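Local coordinates for hypothetical protein PH0730 (Pyrococcus horikoshii, PDB 2P8T) that is of unknown function but carries a helix-turn-helix-like N-terminal domain and may bind ATP, at residues G89-K103 and M147-E159. Sequence-based numbering, arbitrary orientation.
Sequences GVSVDGYPGIAIVVK and MYPEVAKKIVDYE
Val90, Val92, Ala99 and Val101, on a beta hairpin at one border of a five-stranded antiparallel sheet, receive the short helix 149-154 and the loop after it. Strands 89-92 and 95-102 are joined by a type I' turn, and the helix runs nearly antiparallel to strand 89-92, its axis 7.9 Å away. Helix 172-187 packs on the other side of the hairpin, against Ile98 and Ile100, giving a layered alpha/beta domain.

Apolar packing runs along the middle of the contact. Branched valines suit it, being compact and stiff: Val90 CG1 meets Val151 CG1 at 4.0 Å, the two side chains crossing at about a right angle, while Val92 CG1 lies 3.8 Å from Tyr148 CE1. The small Ala99 lets Ile155 come close, CB to CG1 3.7 Å. Val101 holds CG1 trans to the backbone N (chi1 178°), which places that methyl 3.8 Å from Tyr158 CB, and its CG2 packs against Ile155 CG2. Val151 and Ile155 also reach Ile166 of the central strand 163-168.

Polar bonds flank this packing. Lys154 has the length to reach Gly89; its chain kinks about CG–CD (chi3 69°), bringing NZ to Gly89 O at 2.8 Å. Tyr148, the N-cap residue, donates a long hydrogen bond from OH to Asp93 OD2 (3.3 Å) in the turn, OD2 lying at the ring's edge with the carboxylate steeply inclined to the ring. Lys103 NZ is gripped by the carbonyl oxygens of Leu81 and Phe84 and forms a salt bridge with Asp157, approaching OD2 on its syn side at 2.9 Å, 30° out of the carboxylate plane.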
ATOM      1  N   GLY A  89       7.970  -5.827  -0.662  1.00 23.98           N
ATOM      2  CA  GLY A  89       7.645  -7.080  -1.333  1.00 23.68           C
ATOM      3  C   GLY A  89       8.011  -8.254  -0.458  1.00 23.73           C
ATOM      4  O   GLY A  89       9.119  -8.326   0.068  1.00 24.17           O
ATOM      5  N   VAL A  90       7.080  -9.191  -0.324  1.00 23.96           N
ATOM      6  CA  VAL A  90       7.311 -10.430   0.398  1.00 23.78           C
ATOM      7  C   VAL A  90       6.815 -11.597  -0.468  1.00 24.43           C
ATOM      8  O   VAL A  90       6.332 -11.399  -1.587  1.00 23.76           O
ATOM      9  CB  VAL A  90       6.610 -10.446   1.804  1.00 24.29           C
ATOM     10  CG1 VAL A  90       7.163  -9.357   2.722  1.00 23.76           C
ATOM     11  CG2 VAL A  90       5.080 -10.303   1.669  1.00 23.06           C
ATOM     12  N   SER A  91       6.938 -12.810   0.050  1.00 25.25           N
ATOM     13  CA  SER A  91       6.392 -13.984  -0.623  1.00 26.26           C
ATOM     14  C   SER A  91       5.622 -14.827   0.397  1.00 26.16           C
ATOM     15  O   SER A  91       6.118 -15.099   1.493  1.00 25.44           O
ATOM     16  CB  SER A  91       7.525 -14.777  -1.284  1.00 26.62           C
ATOM     17  OG  SER A  91       7.161 -16.131  -1.466  1.00 30.03           O
ATOM     18  N   VAL A  92       4.391 -15.213   0.056  1.00 25.96           N
ATOM     19  CA  VAL A  92       3.570 -15.990   0.980  1.00 26.88           C
ATOM     20  C   VAL A  92       3.169 -17.267   0.253  1.00 28.50           C
ATOM     21  O   VAL A  92       2.505 -17.201  -0.779  1.00 28.80           O
ATOM     22  CB  VAL A  92       2.298 -15.212   1.456  1.00 26.31           C
ATOM     23  CG1 VAL A  92       1.458 -16.066   2.414  1.00 25.29           C
ATOM     24  CG2 VAL A  92       2.681 -13.904   2.131  1.00 25.26           C
ATOM     25  N   ASP A  93       3.624 -18.414   0.760  1.00 30.11           N
ATOM     26  CA  ASP A  93       3.277 -19.706   0.171  1.00 31.69           C
ATOM     27  C   ASP A  93       3.524 -19.685  -1.347  1.00 31.66           C
ATOM     28  O   ASP A  93       2.716 -20.198  -2.121  1.00 32.40           O
ATOM     29  CB  ASP A  93       1.807 -20.063   0.484  1.00 31.94           C
ATOM     30  CG  ASP A  93       1.595 -20.528   1.935  1.00 34.34           C
ATOM     31  OD1 ASP A  93       2.372 -21.390   2.402  1.00 35.82           O
ATOM     32  OD2 ASP A  93       0.643 -20.041   2.607  1.00 36.42           O
ATOM     33  N   GLY A  94       4.617 -19.042  -1.759  1.00 31.51           N
ATOM     34  CA  GLY A  94       5.012 -18.972  -3.169  1.00 30.60           C
ATOM     35  C   GLY A  94       4.336 -17.934  -4.059  1.00 30.11           C
ATOM     36  O   GLY A  94       4.640 -17.868  -5.247  1.00 30.56           O
ATOM     37  N   TYR A  95       3.412 -17.146  -3.502  1.00 29.20           N
ATOM     38  CA  TYR A  95       2.774 -16.029  -4.219  1.00 28.78           C
ATOM     39  C   TYR A  95       3.431 -14.691  -3.871  1.00 26.92           C
ATOM     40  O   TYR A  95       3.843 -14.498  -2.725  1.00 25.22           O
ATOM     41  CB  TYR A  95       1.289 -15.948  -3.853  1.00 30.58           C
ATOM     42  CG  TYR A  95       0.513 -17.169  -4.255  1.00 33.06           C
ATOM     43  CD1 TYR A  95       0.081 -17.336  -5.570  1.00 36.02           C
ATOM     44  CD2 TYR A  95       0.221 -18.159  -3.328  1.00 34.57           C
ATOM     45  CE1 TYR A  95      -0.615 -18.469  -5.950  1.00 37.39           C
ATOM     46  CE2 TYR A  95      -0.478 -19.291  -3.691  1.00 37.34           C
ATOM     47  CZ  TYR A  95      -0.900 -19.440  -5.004  1.00 36.64           C
ATOM     48  OH  TYR A  95      -1.610 -20.569  -5.367  1.00 37.74           O
ATOM     49  N   PRO A  96       3.513 -13.758  -4.847  1.00 26.03           N
ATOM     50  CA  PRO A  96       4.015 -12.417  -4.491  1.00 24.77           C
ATOM     51  C   PRO A  96       3.088 -11.719  -3.508  1.00 23.58           C
ATOM     52  O   PRO A  96       1.876 -11.777  -3.665  1.00 22.75           O
ATOM     53  CB  PRO A  96       4.041 -11.663  -5.831  1.00 25.08           C
ATOM     54  CG  PRO A  96       3.147 -12.448  -6.750  1.00 25.88           C
ATOM     55  CD  PRO A  96       3.181 -13.868  -6.284  1.00 25.96           C
ATOM     56  N   GLY A  97       3.671 -11.045  -2.520  1.00 22.44           N
ATOM     57  CA  GLY A  97       2.909 -10.319  -1.525  1.00 21.76           C
ATOM     58  C   GLY A  97       3.454  -8.932  -1.238  1.00 20.83           C
ATOM     59  O   GLY A  97       4.534  -8.562  -1.713  1.00 20.65           O
ATOM     60  N   ILE A  98       2.711  -8.175  -0.432  1.00 19.91           N
ATOM     61  CA  ILE A  98       3.108  -6.836  -0.029  1.00 18.81           C
ATOM     62  C   ILE A  98       2.736  -6.651   1.451  1.00 18.83           C
ATOM     63  O   ILE A  98       1.656  -7.048   1.875  1.00 18.38           O
ATOM     64  CB  ILE A  98       2.390  -5.761  -0.904  1.00 19.01           C
ATOM     65  CG1 ILE A  98       2.986  -5.720  -2.314  1.00 18.85           C
ATOM     66  CG2 ILE A  98       2.425  -4.369  -0.235  1.00 18.82           C
ATOM     67  CD1 ILE A  98       4.322  -4.954  -2.387  1.00 17.76           C
ATOM     68  N   ALA A  99       3.650  -6.080   2.225  1.00 17.68           N
ATOM     69  CA  ALA A  99       3.375  -5.747   3.603  1.00 17.76           C
ATOM     70  C   ALA A  99       3.410  -4.229   3.740  1.00 16.98           C
ATOM     71  O   ALA A  99       4.309  -3.566   3.184  1.00 16.37           O
ATOM     72  CB  ALA A  99       4.406  -6.399   4.551  1.00 18.03           C
ATOM     73  N   ILE A 100       2.398  -3.700   4.422  1.00 16.83           N
ATOM     74  CA  ILE A 100       2.329  -2.283   4.778  1.00 16.74           C
ATOM     75  C   ILE A 100       1.974  -2.147   6.263  1.00 16.89           C
ATOM     76  O   ILE A 100       0.968  -2.689   6.736  1.00 17.35           O
ATOM     77  CB  ILE A 100       1.290  -1.498   3.911  1.00 16.28           C
ATOM     78  CG1 ILE A 100       1.537  -1.714   2.410  1.00 16.39           C
ATOM     79  CG2 ILE A 100       1.285  -0.008   4.294  1.00 16.75           C
ATOM     80  CD1 ILE A 100       0.495  -1.031   1.478  1.00 17.15           C
ATOM     81  N   VAL A 101       2.796  -1.405   6.996  1.00 17.15           N
ATOM     82  CA  VAL A 101       2.525  -1.093   8.395  1.00 17.86           C
ATOM     83  C   VAL A 101       1.614   0.122   8.400  1.00 19.11           C
ATOM     84  O   VAL A 101       1.890   1.122   7.705  1.00 18.45           O
ATOM     85  CB  VAL A 101       3.816  -0.745   9.177  1.00 18.51           C
ATOM     86  CG1 VAL A 101       3.514  -0.361  10.642  1.00 18.79           C
ATOM     87  CG2 VAL A 101       4.820  -1.873   9.099  1.00 17.90           C
ATOM     88  N   VAL A 102       0.536   0.033   9.168  1.00 18.42           N
ATOM     89  CA  VAL A 102      -0.364   1.173   9.388  1.00 19.29           C
ATOM     90  C   VAL A 102      -0.125   1.714  10.803  1.00 20.41           C
ATOM     91  O   VAL A 102      -0.316   1.009  11.797  1.00 19.56           O
ATOM     92  CB  VAL A 102      -1.847   0.783   9.230  1.00 19.68           C
ATOM     93  CG1 VAL A 102      -2.736   2.001   9.421  1.00 18.39           C
ATOM     94  CG2 VAL A 102      -2.092   0.152   7.861  1.00 19.51           C
ATOM     95  N   LYS A 103       0.294   2.975  10.870  1.00 21.33           N
ATOM     96  CA  LYS A 103       0.700   3.598  12.111  1.00 22.92           C
ATOM     97  C   LYS A 103      -0.502   4.138  12.834  1.00 24.25           C
ATOM     98  O   LYS A 103      -1.403   4.683  12.209  1.00 23.52           O
ATOM     99  CB  LYS A 103       1.740   4.694  11.832  1.00 23.26           C
ATOM    100  CG  LYS A 103       3.061   4.097  11.370  1.00 25.28           C
ATOM    101  CD  LYS A 103       3.795   4.948  10.347  1.00 27.81           C
ATOM    102  CE  LYS A 103       5.155   4.333  10.053  1.00 31.16           C
ATOM    103  NZ  LYS A 103       5.947   5.053   9.014  1.00 28.56           N
ATOM    104  N   MET A 147       4.836 -18.881  11.734  1.00 23.65           N
ATOM    105  CA  MET A 147       4.253 -19.402  10.491  1.00 21.04           C
ATOM    106  C   MET A 147       5.025 -18.930   9.273  1.00 21.28           C
ATOM    107  O   MET A 147       5.183 -19.689   8.320  1.00 20.09           O
ATOM    108  CB  MET A 147       2.774 -18.960  10.340  1.00 20.96           C
ATOM    109  CG  MET A 147       1.788 -19.475  11.414  1.00 20.78           C
ATOM    110  SD  MET A 147       0.022 -19.160  11.024  1.00 14.56           S
ATOM    111  CE  MET A 147      -0.098 -20.213   9.538  1.00 18.53           C
ATOM    112  N   TYR A 148       5.469 -17.660   9.280  1.00 21.00           N
ATOM    113  CA  TYR A 148       6.112 -17.041   8.109  1.00 21.09           C
ATOM    114  C   TYR A 148       7.407 -16.282   8.453  1.00 22.12           C
ATOM    115  O   TYR A 148       7.455 -15.045   8.410  1.00 20.31           O
ATOM    116  CB  TYR A 148       5.149 -16.103   7.359  1.00 21.66           C
ATOM    117  CG  TYR A 148       3.912 -16.825   6.885  1.00 21.63           C
ATOM    118  CD1 TYR A 148       3.921 -17.579   5.703  1.00 22.70           C
ATOM    119  CD2 TYR A 148       2.756 -16.776   7.625  1.00 21.54           C
ATOM    120  CE1 TYR A 148       2.773 -18.265   5.276  1.00 20.62           C
ATOM    121  CE2 TYR A 148       1.609 -17.455   7.210  1.00 21.95           C
ATOM    122  CZ  TYR A 148       1.629 -18.179   6.034  1.00 21.69           C
ATOM    123  OH  TYR A 148       0.477 -18.846   5.677  1.00 20.16           O
ATOM    124  N   PRO A 149       8.477 -17.039   8.752  1.00 22.33           N
ATOM    125  CA  PRO A 149       9.712 -16.414   9.237  1.00 23.17           C
ATOM    126  C   PRO A 149      10.408 -15.479   8.239  1.00 23.40           C
ATOM    127  O   PRO A 149      10.930 -14.443   8.643  1.00 24.02           O
ATOM    128  CB  PRO A 149      10.608 -17.621   9.584  1.00 23.22           C
ATOM    129  CG  PRO A 149      10.065 -18.758   8.767  1.00 22.00           C
ATOM    130  CD  PRO A 149       8.588 -18.505   8.610  1.00 22.42           C
ATOM    131  N   GLU A 150      10.428 -15.834   6.961  1.00 23.97           N
ATOM    132  CA  GLU A 150      11.047 -14.983   5.954  1.00 25.22           C
ATOM    133  C   GLU A 150      10.253 -13.691   5.709  1.00 25.34           C
ATOM    134  O   GLU A 150      10.838 -12.619   5.484  1.00 24.81           O
ATOM    135  CB  GLU A 150      11.311 -15.752   4.658  1.00 26.38           C
ATOM    136  CG  GLU A 150      12.400 -16.838   4.787  1.00 30.41           C
ATOM    137  CD  GLU A 150      13.714 -16.331   5.414  1.00 33.19           C
ATOM    138  OE1 GLU A 150      14.237 -15.282   4.995  1.00 36.94           O
ATOM    139  OE2 GLU A 150      14.230 -17.001   6.334  1.00 36.45           O
ATOM    140  N   VAL A 151       8.926 -13.788   5.782  1.00 23.88           N
ATOM    141  CA  VAL A 151       8.066 -12.612   5.651  1.00 23.63           C
ATOM    142  C   VAL A 151       8.293 -11.636   6.800  1.00 23.54           C
ATOM    143  O   VAL A 151       8.541 -10.455   6.569  1.00 24.50           O
ATOM    144  CB  VAL A 151       6.552 -13.018   5.588  1.00 23.23           C
ATOM    145  CG1 VAL A 151       5.658 -11.782   5.586  1.00 23.47           C
ATOM    146  CG2 VAL A 151       6.289 -13.878   4.345  1.00 21.22           C
ATOM    147  N   ALA A 152       8.192 -12.138   8.028  1.00 24.18           N
ATOM    148  CA  ALA A 152       8.361 -11.339   9.240  1.00 24.30           C
ATOM    149  C   ALA A 152       9.701 -10.596   9.243  1.00 25.68           C
ATOM    150  O   ALA A 152       9.773  -9.409   9.608  1.00 23.94           O
ATOM    151  CB  ALA A 152       8.216 -12.210  10.483  1.00 24.40           C
ATOM    152  N   LYS A 153      10.744 -11.282   8.789  1.00 26.65           N
ATOM    153  CA  LYS A 153      12.093 -10.703   8.814  1.00 28.54           C
ATOM    154  C   LYS A 153      12.261  -9.481   7.906  1.00 27.80           C
ATOM    155  O   LYS A 153      13.110  -8.625   8.166  1.00 28.11           O
ATOM    156  CB  LYS A 153      13.157 -11.778   8.527  1.00 27.98           C
ATOM    157  CG  LYS A 153      13.541 -12.567   9.777  1.00 30.99           C
ATOM    158  CD  LYS A 153      14.580 -13.642   9.490  1.00 31.52           C
ATOM    159  CE  LYS A 153      16.002 -13.196   9.857  1.00 36.07           C
ATOM    160  NZ  LYS A 153      16.279 -13.349  11.328  1.00 38.31           N
ATOM    161  N   LYS A 154      11.446  -9.403   6.854  1.00 27.28           N
ATOM    162  CA  LYS A 154      11.487  -8.307   5.890  1.00 26.60           C
ATOM    163  C   LYS A 154      10.723  -7.065   6.334  1.00 25.23           C
ATOM    164  O   LYS A 154      10.936  -5.973   5.801  1.00 25.56           O
ATOM    165  CB  LYS A 154      10.945  -8.774   4.533  1.00 27.54           C
ATOM    166  CG  LYS A 154      11.898  -9.690   3.774  1.00 30.23           C
ATOM    167  CD  LYS A 154      11.610  -9.701   2.260  1.00 33.60           C
ATOM    168  CE  LYS A 154      11.958  -8.363   1.600  1.00 35.05           C
ATOM    169  NZ  LYS A 154      11.885  -8.404   0.104  1.00 38.68           N
ATOM    170  N   ILE A 155       9.823  -7.239   7.292  1.00 23.53           N
ATOM    171  CA  ILE A 155       8.960  -6.159   7.723  1.00 22.43           C
ATOM    172  C   ILE A 155       9.692  -5.315   8.770  1.00 22.94           C
ATOM    173  O   ILE A 155      10.231  -5.841   9.756  1.00 23.41           O
ATOM    174  CB  ILE A 155       7.600  -6.682   8.230  1.00 22.19           C
ATOM    175  CG1 ILE A 155       6.871  -7.405   7.085  1.00 19.22           C
ATOM    176  CG2 ILE A 155       6.718  -5.523   8.734  1.00 20.39           C
ATOM    177  CD1 ILE A 155       5.673  -8.241   7.525  1.00 18.15           C
ATOM    178  N   VAL A 156       9.724  -4.013   8.522  1.00 23.02           N
ATOM    179  CA  VAL A 156      10.443  -3.059   9.364  1.00 24.18           C
ATOM    180  C   VAL A 156       9.542  -1.855   9.629  1.00 24.98           C
ATOM    181  O   VAL A 156       8.398  -1.816   9.154  1.00 24.20           O
ATOM    182  CB  VAL A 156      11.782  -2.606   8.686  1.00 24.22           C
ATOM    183  CG1 VAL A 156      12.698  -3.801   8.437  1.00 24.53           C
ATOM    184  CG2 VAL A 156      11.529  -1.886   7.345  1.00 24.23           C
ATOM    185  N   ASP A 157      10.046  -0.871  10.375  1.00 25.11           N
ATOM    186  CA  ASP A 157       9.311   0.382  10.590  1.00 25.98           C
ATOM    187  C   ASP A 157       7.952   0.179  11.291  1.00 26.06           C
ATOM    188  O   ASP A 157       6.933   0.746  10.877  1.00 25.06           O
ATOM    189  CB  ASP A 157       9.142   1.145   9.259  1.00 26.34           C
ATOM    190  CG  ASP A 157       8.679   2.591   9.453  1.00 28.59           C
ATOM    191  OD1 ASP A 157       8.897   3.160  10.554  1.00 29.65           O
ATOM    192  OD2 ASP A 157       8.103   3.165   8.500  1.00 28.21           O
ATOM    193  N   TYR A 158       7.933  -0.624  12.356  1.00 26.36           N
ATOM    194  CA  TYR A 158       6.712  -0.778  13.177  1.00 26.71           C
ATOM    195  C   TYR A 158       6.962  -0.589  14.687  1.00 27.56           C
ATOM    196  O   TYR A 158       8.084  -0.761  15.175  1.00 28.08           O
ATOM    197  CB  TYR A 158       6.011  -2.125  12.924  1.00 26.36           C
ATOM    198  CG  TYR A 158       6.887  -3.322  13.208  1.00 26.45           C
ATOM    199  CD1 TYR A 158       7.028  -3.823  14.504  1.00 27.72           C
ATOM    200  CD2 TYR A 158       7.598  -3.944  12.179  1.00 26.66           C
ATOM    201  CE1 TYR A 158       7.862  -4.915  14.767  1.00 27.05           C
ATOM    202  CE2 TYR A 158       8.418  -5.041  12.433  1.00 27.48           C
ATOM    203  CZ  TYR A 158       8.543  -5.519  13.722  1.00 27.07           C
ATOM    204  OH  TYR A 158       9.370  -6.590  13.964  1.00 27.60           O
ATOM    205  N   GLU A 159       5.897  -0.269  15.408  1.00 27.70           N
ATOM    206  CA  GLU A 159       5.942  -0.097  16.864  1.00 28.76           C
ATOM    207  C   GLU A 159       4.681  -0.688  17.451  1.00 27.41           C
ATOM    208  O   GLU A 159       3.688  -0.862  16.736  1.00 26.83           O
ATOM    209  CB  GLU A 159       5.998   1.393  17.233  1.00 28.87           C
ATOM    210  CG  GLU A 159       7.258   2.133  16.824  1.00 31.05           C
ATOM    211  CD  GLU A 159       7.335   3.542  17.402  1.00 32.40           C
ATOM    212  OE1 GLU A 159       6.484   3.907  18.259  1.00 36.84           O
ATOM    213  OE2 GLU A 159       8.253   4.294  17.001  1.00 38.22           O
TER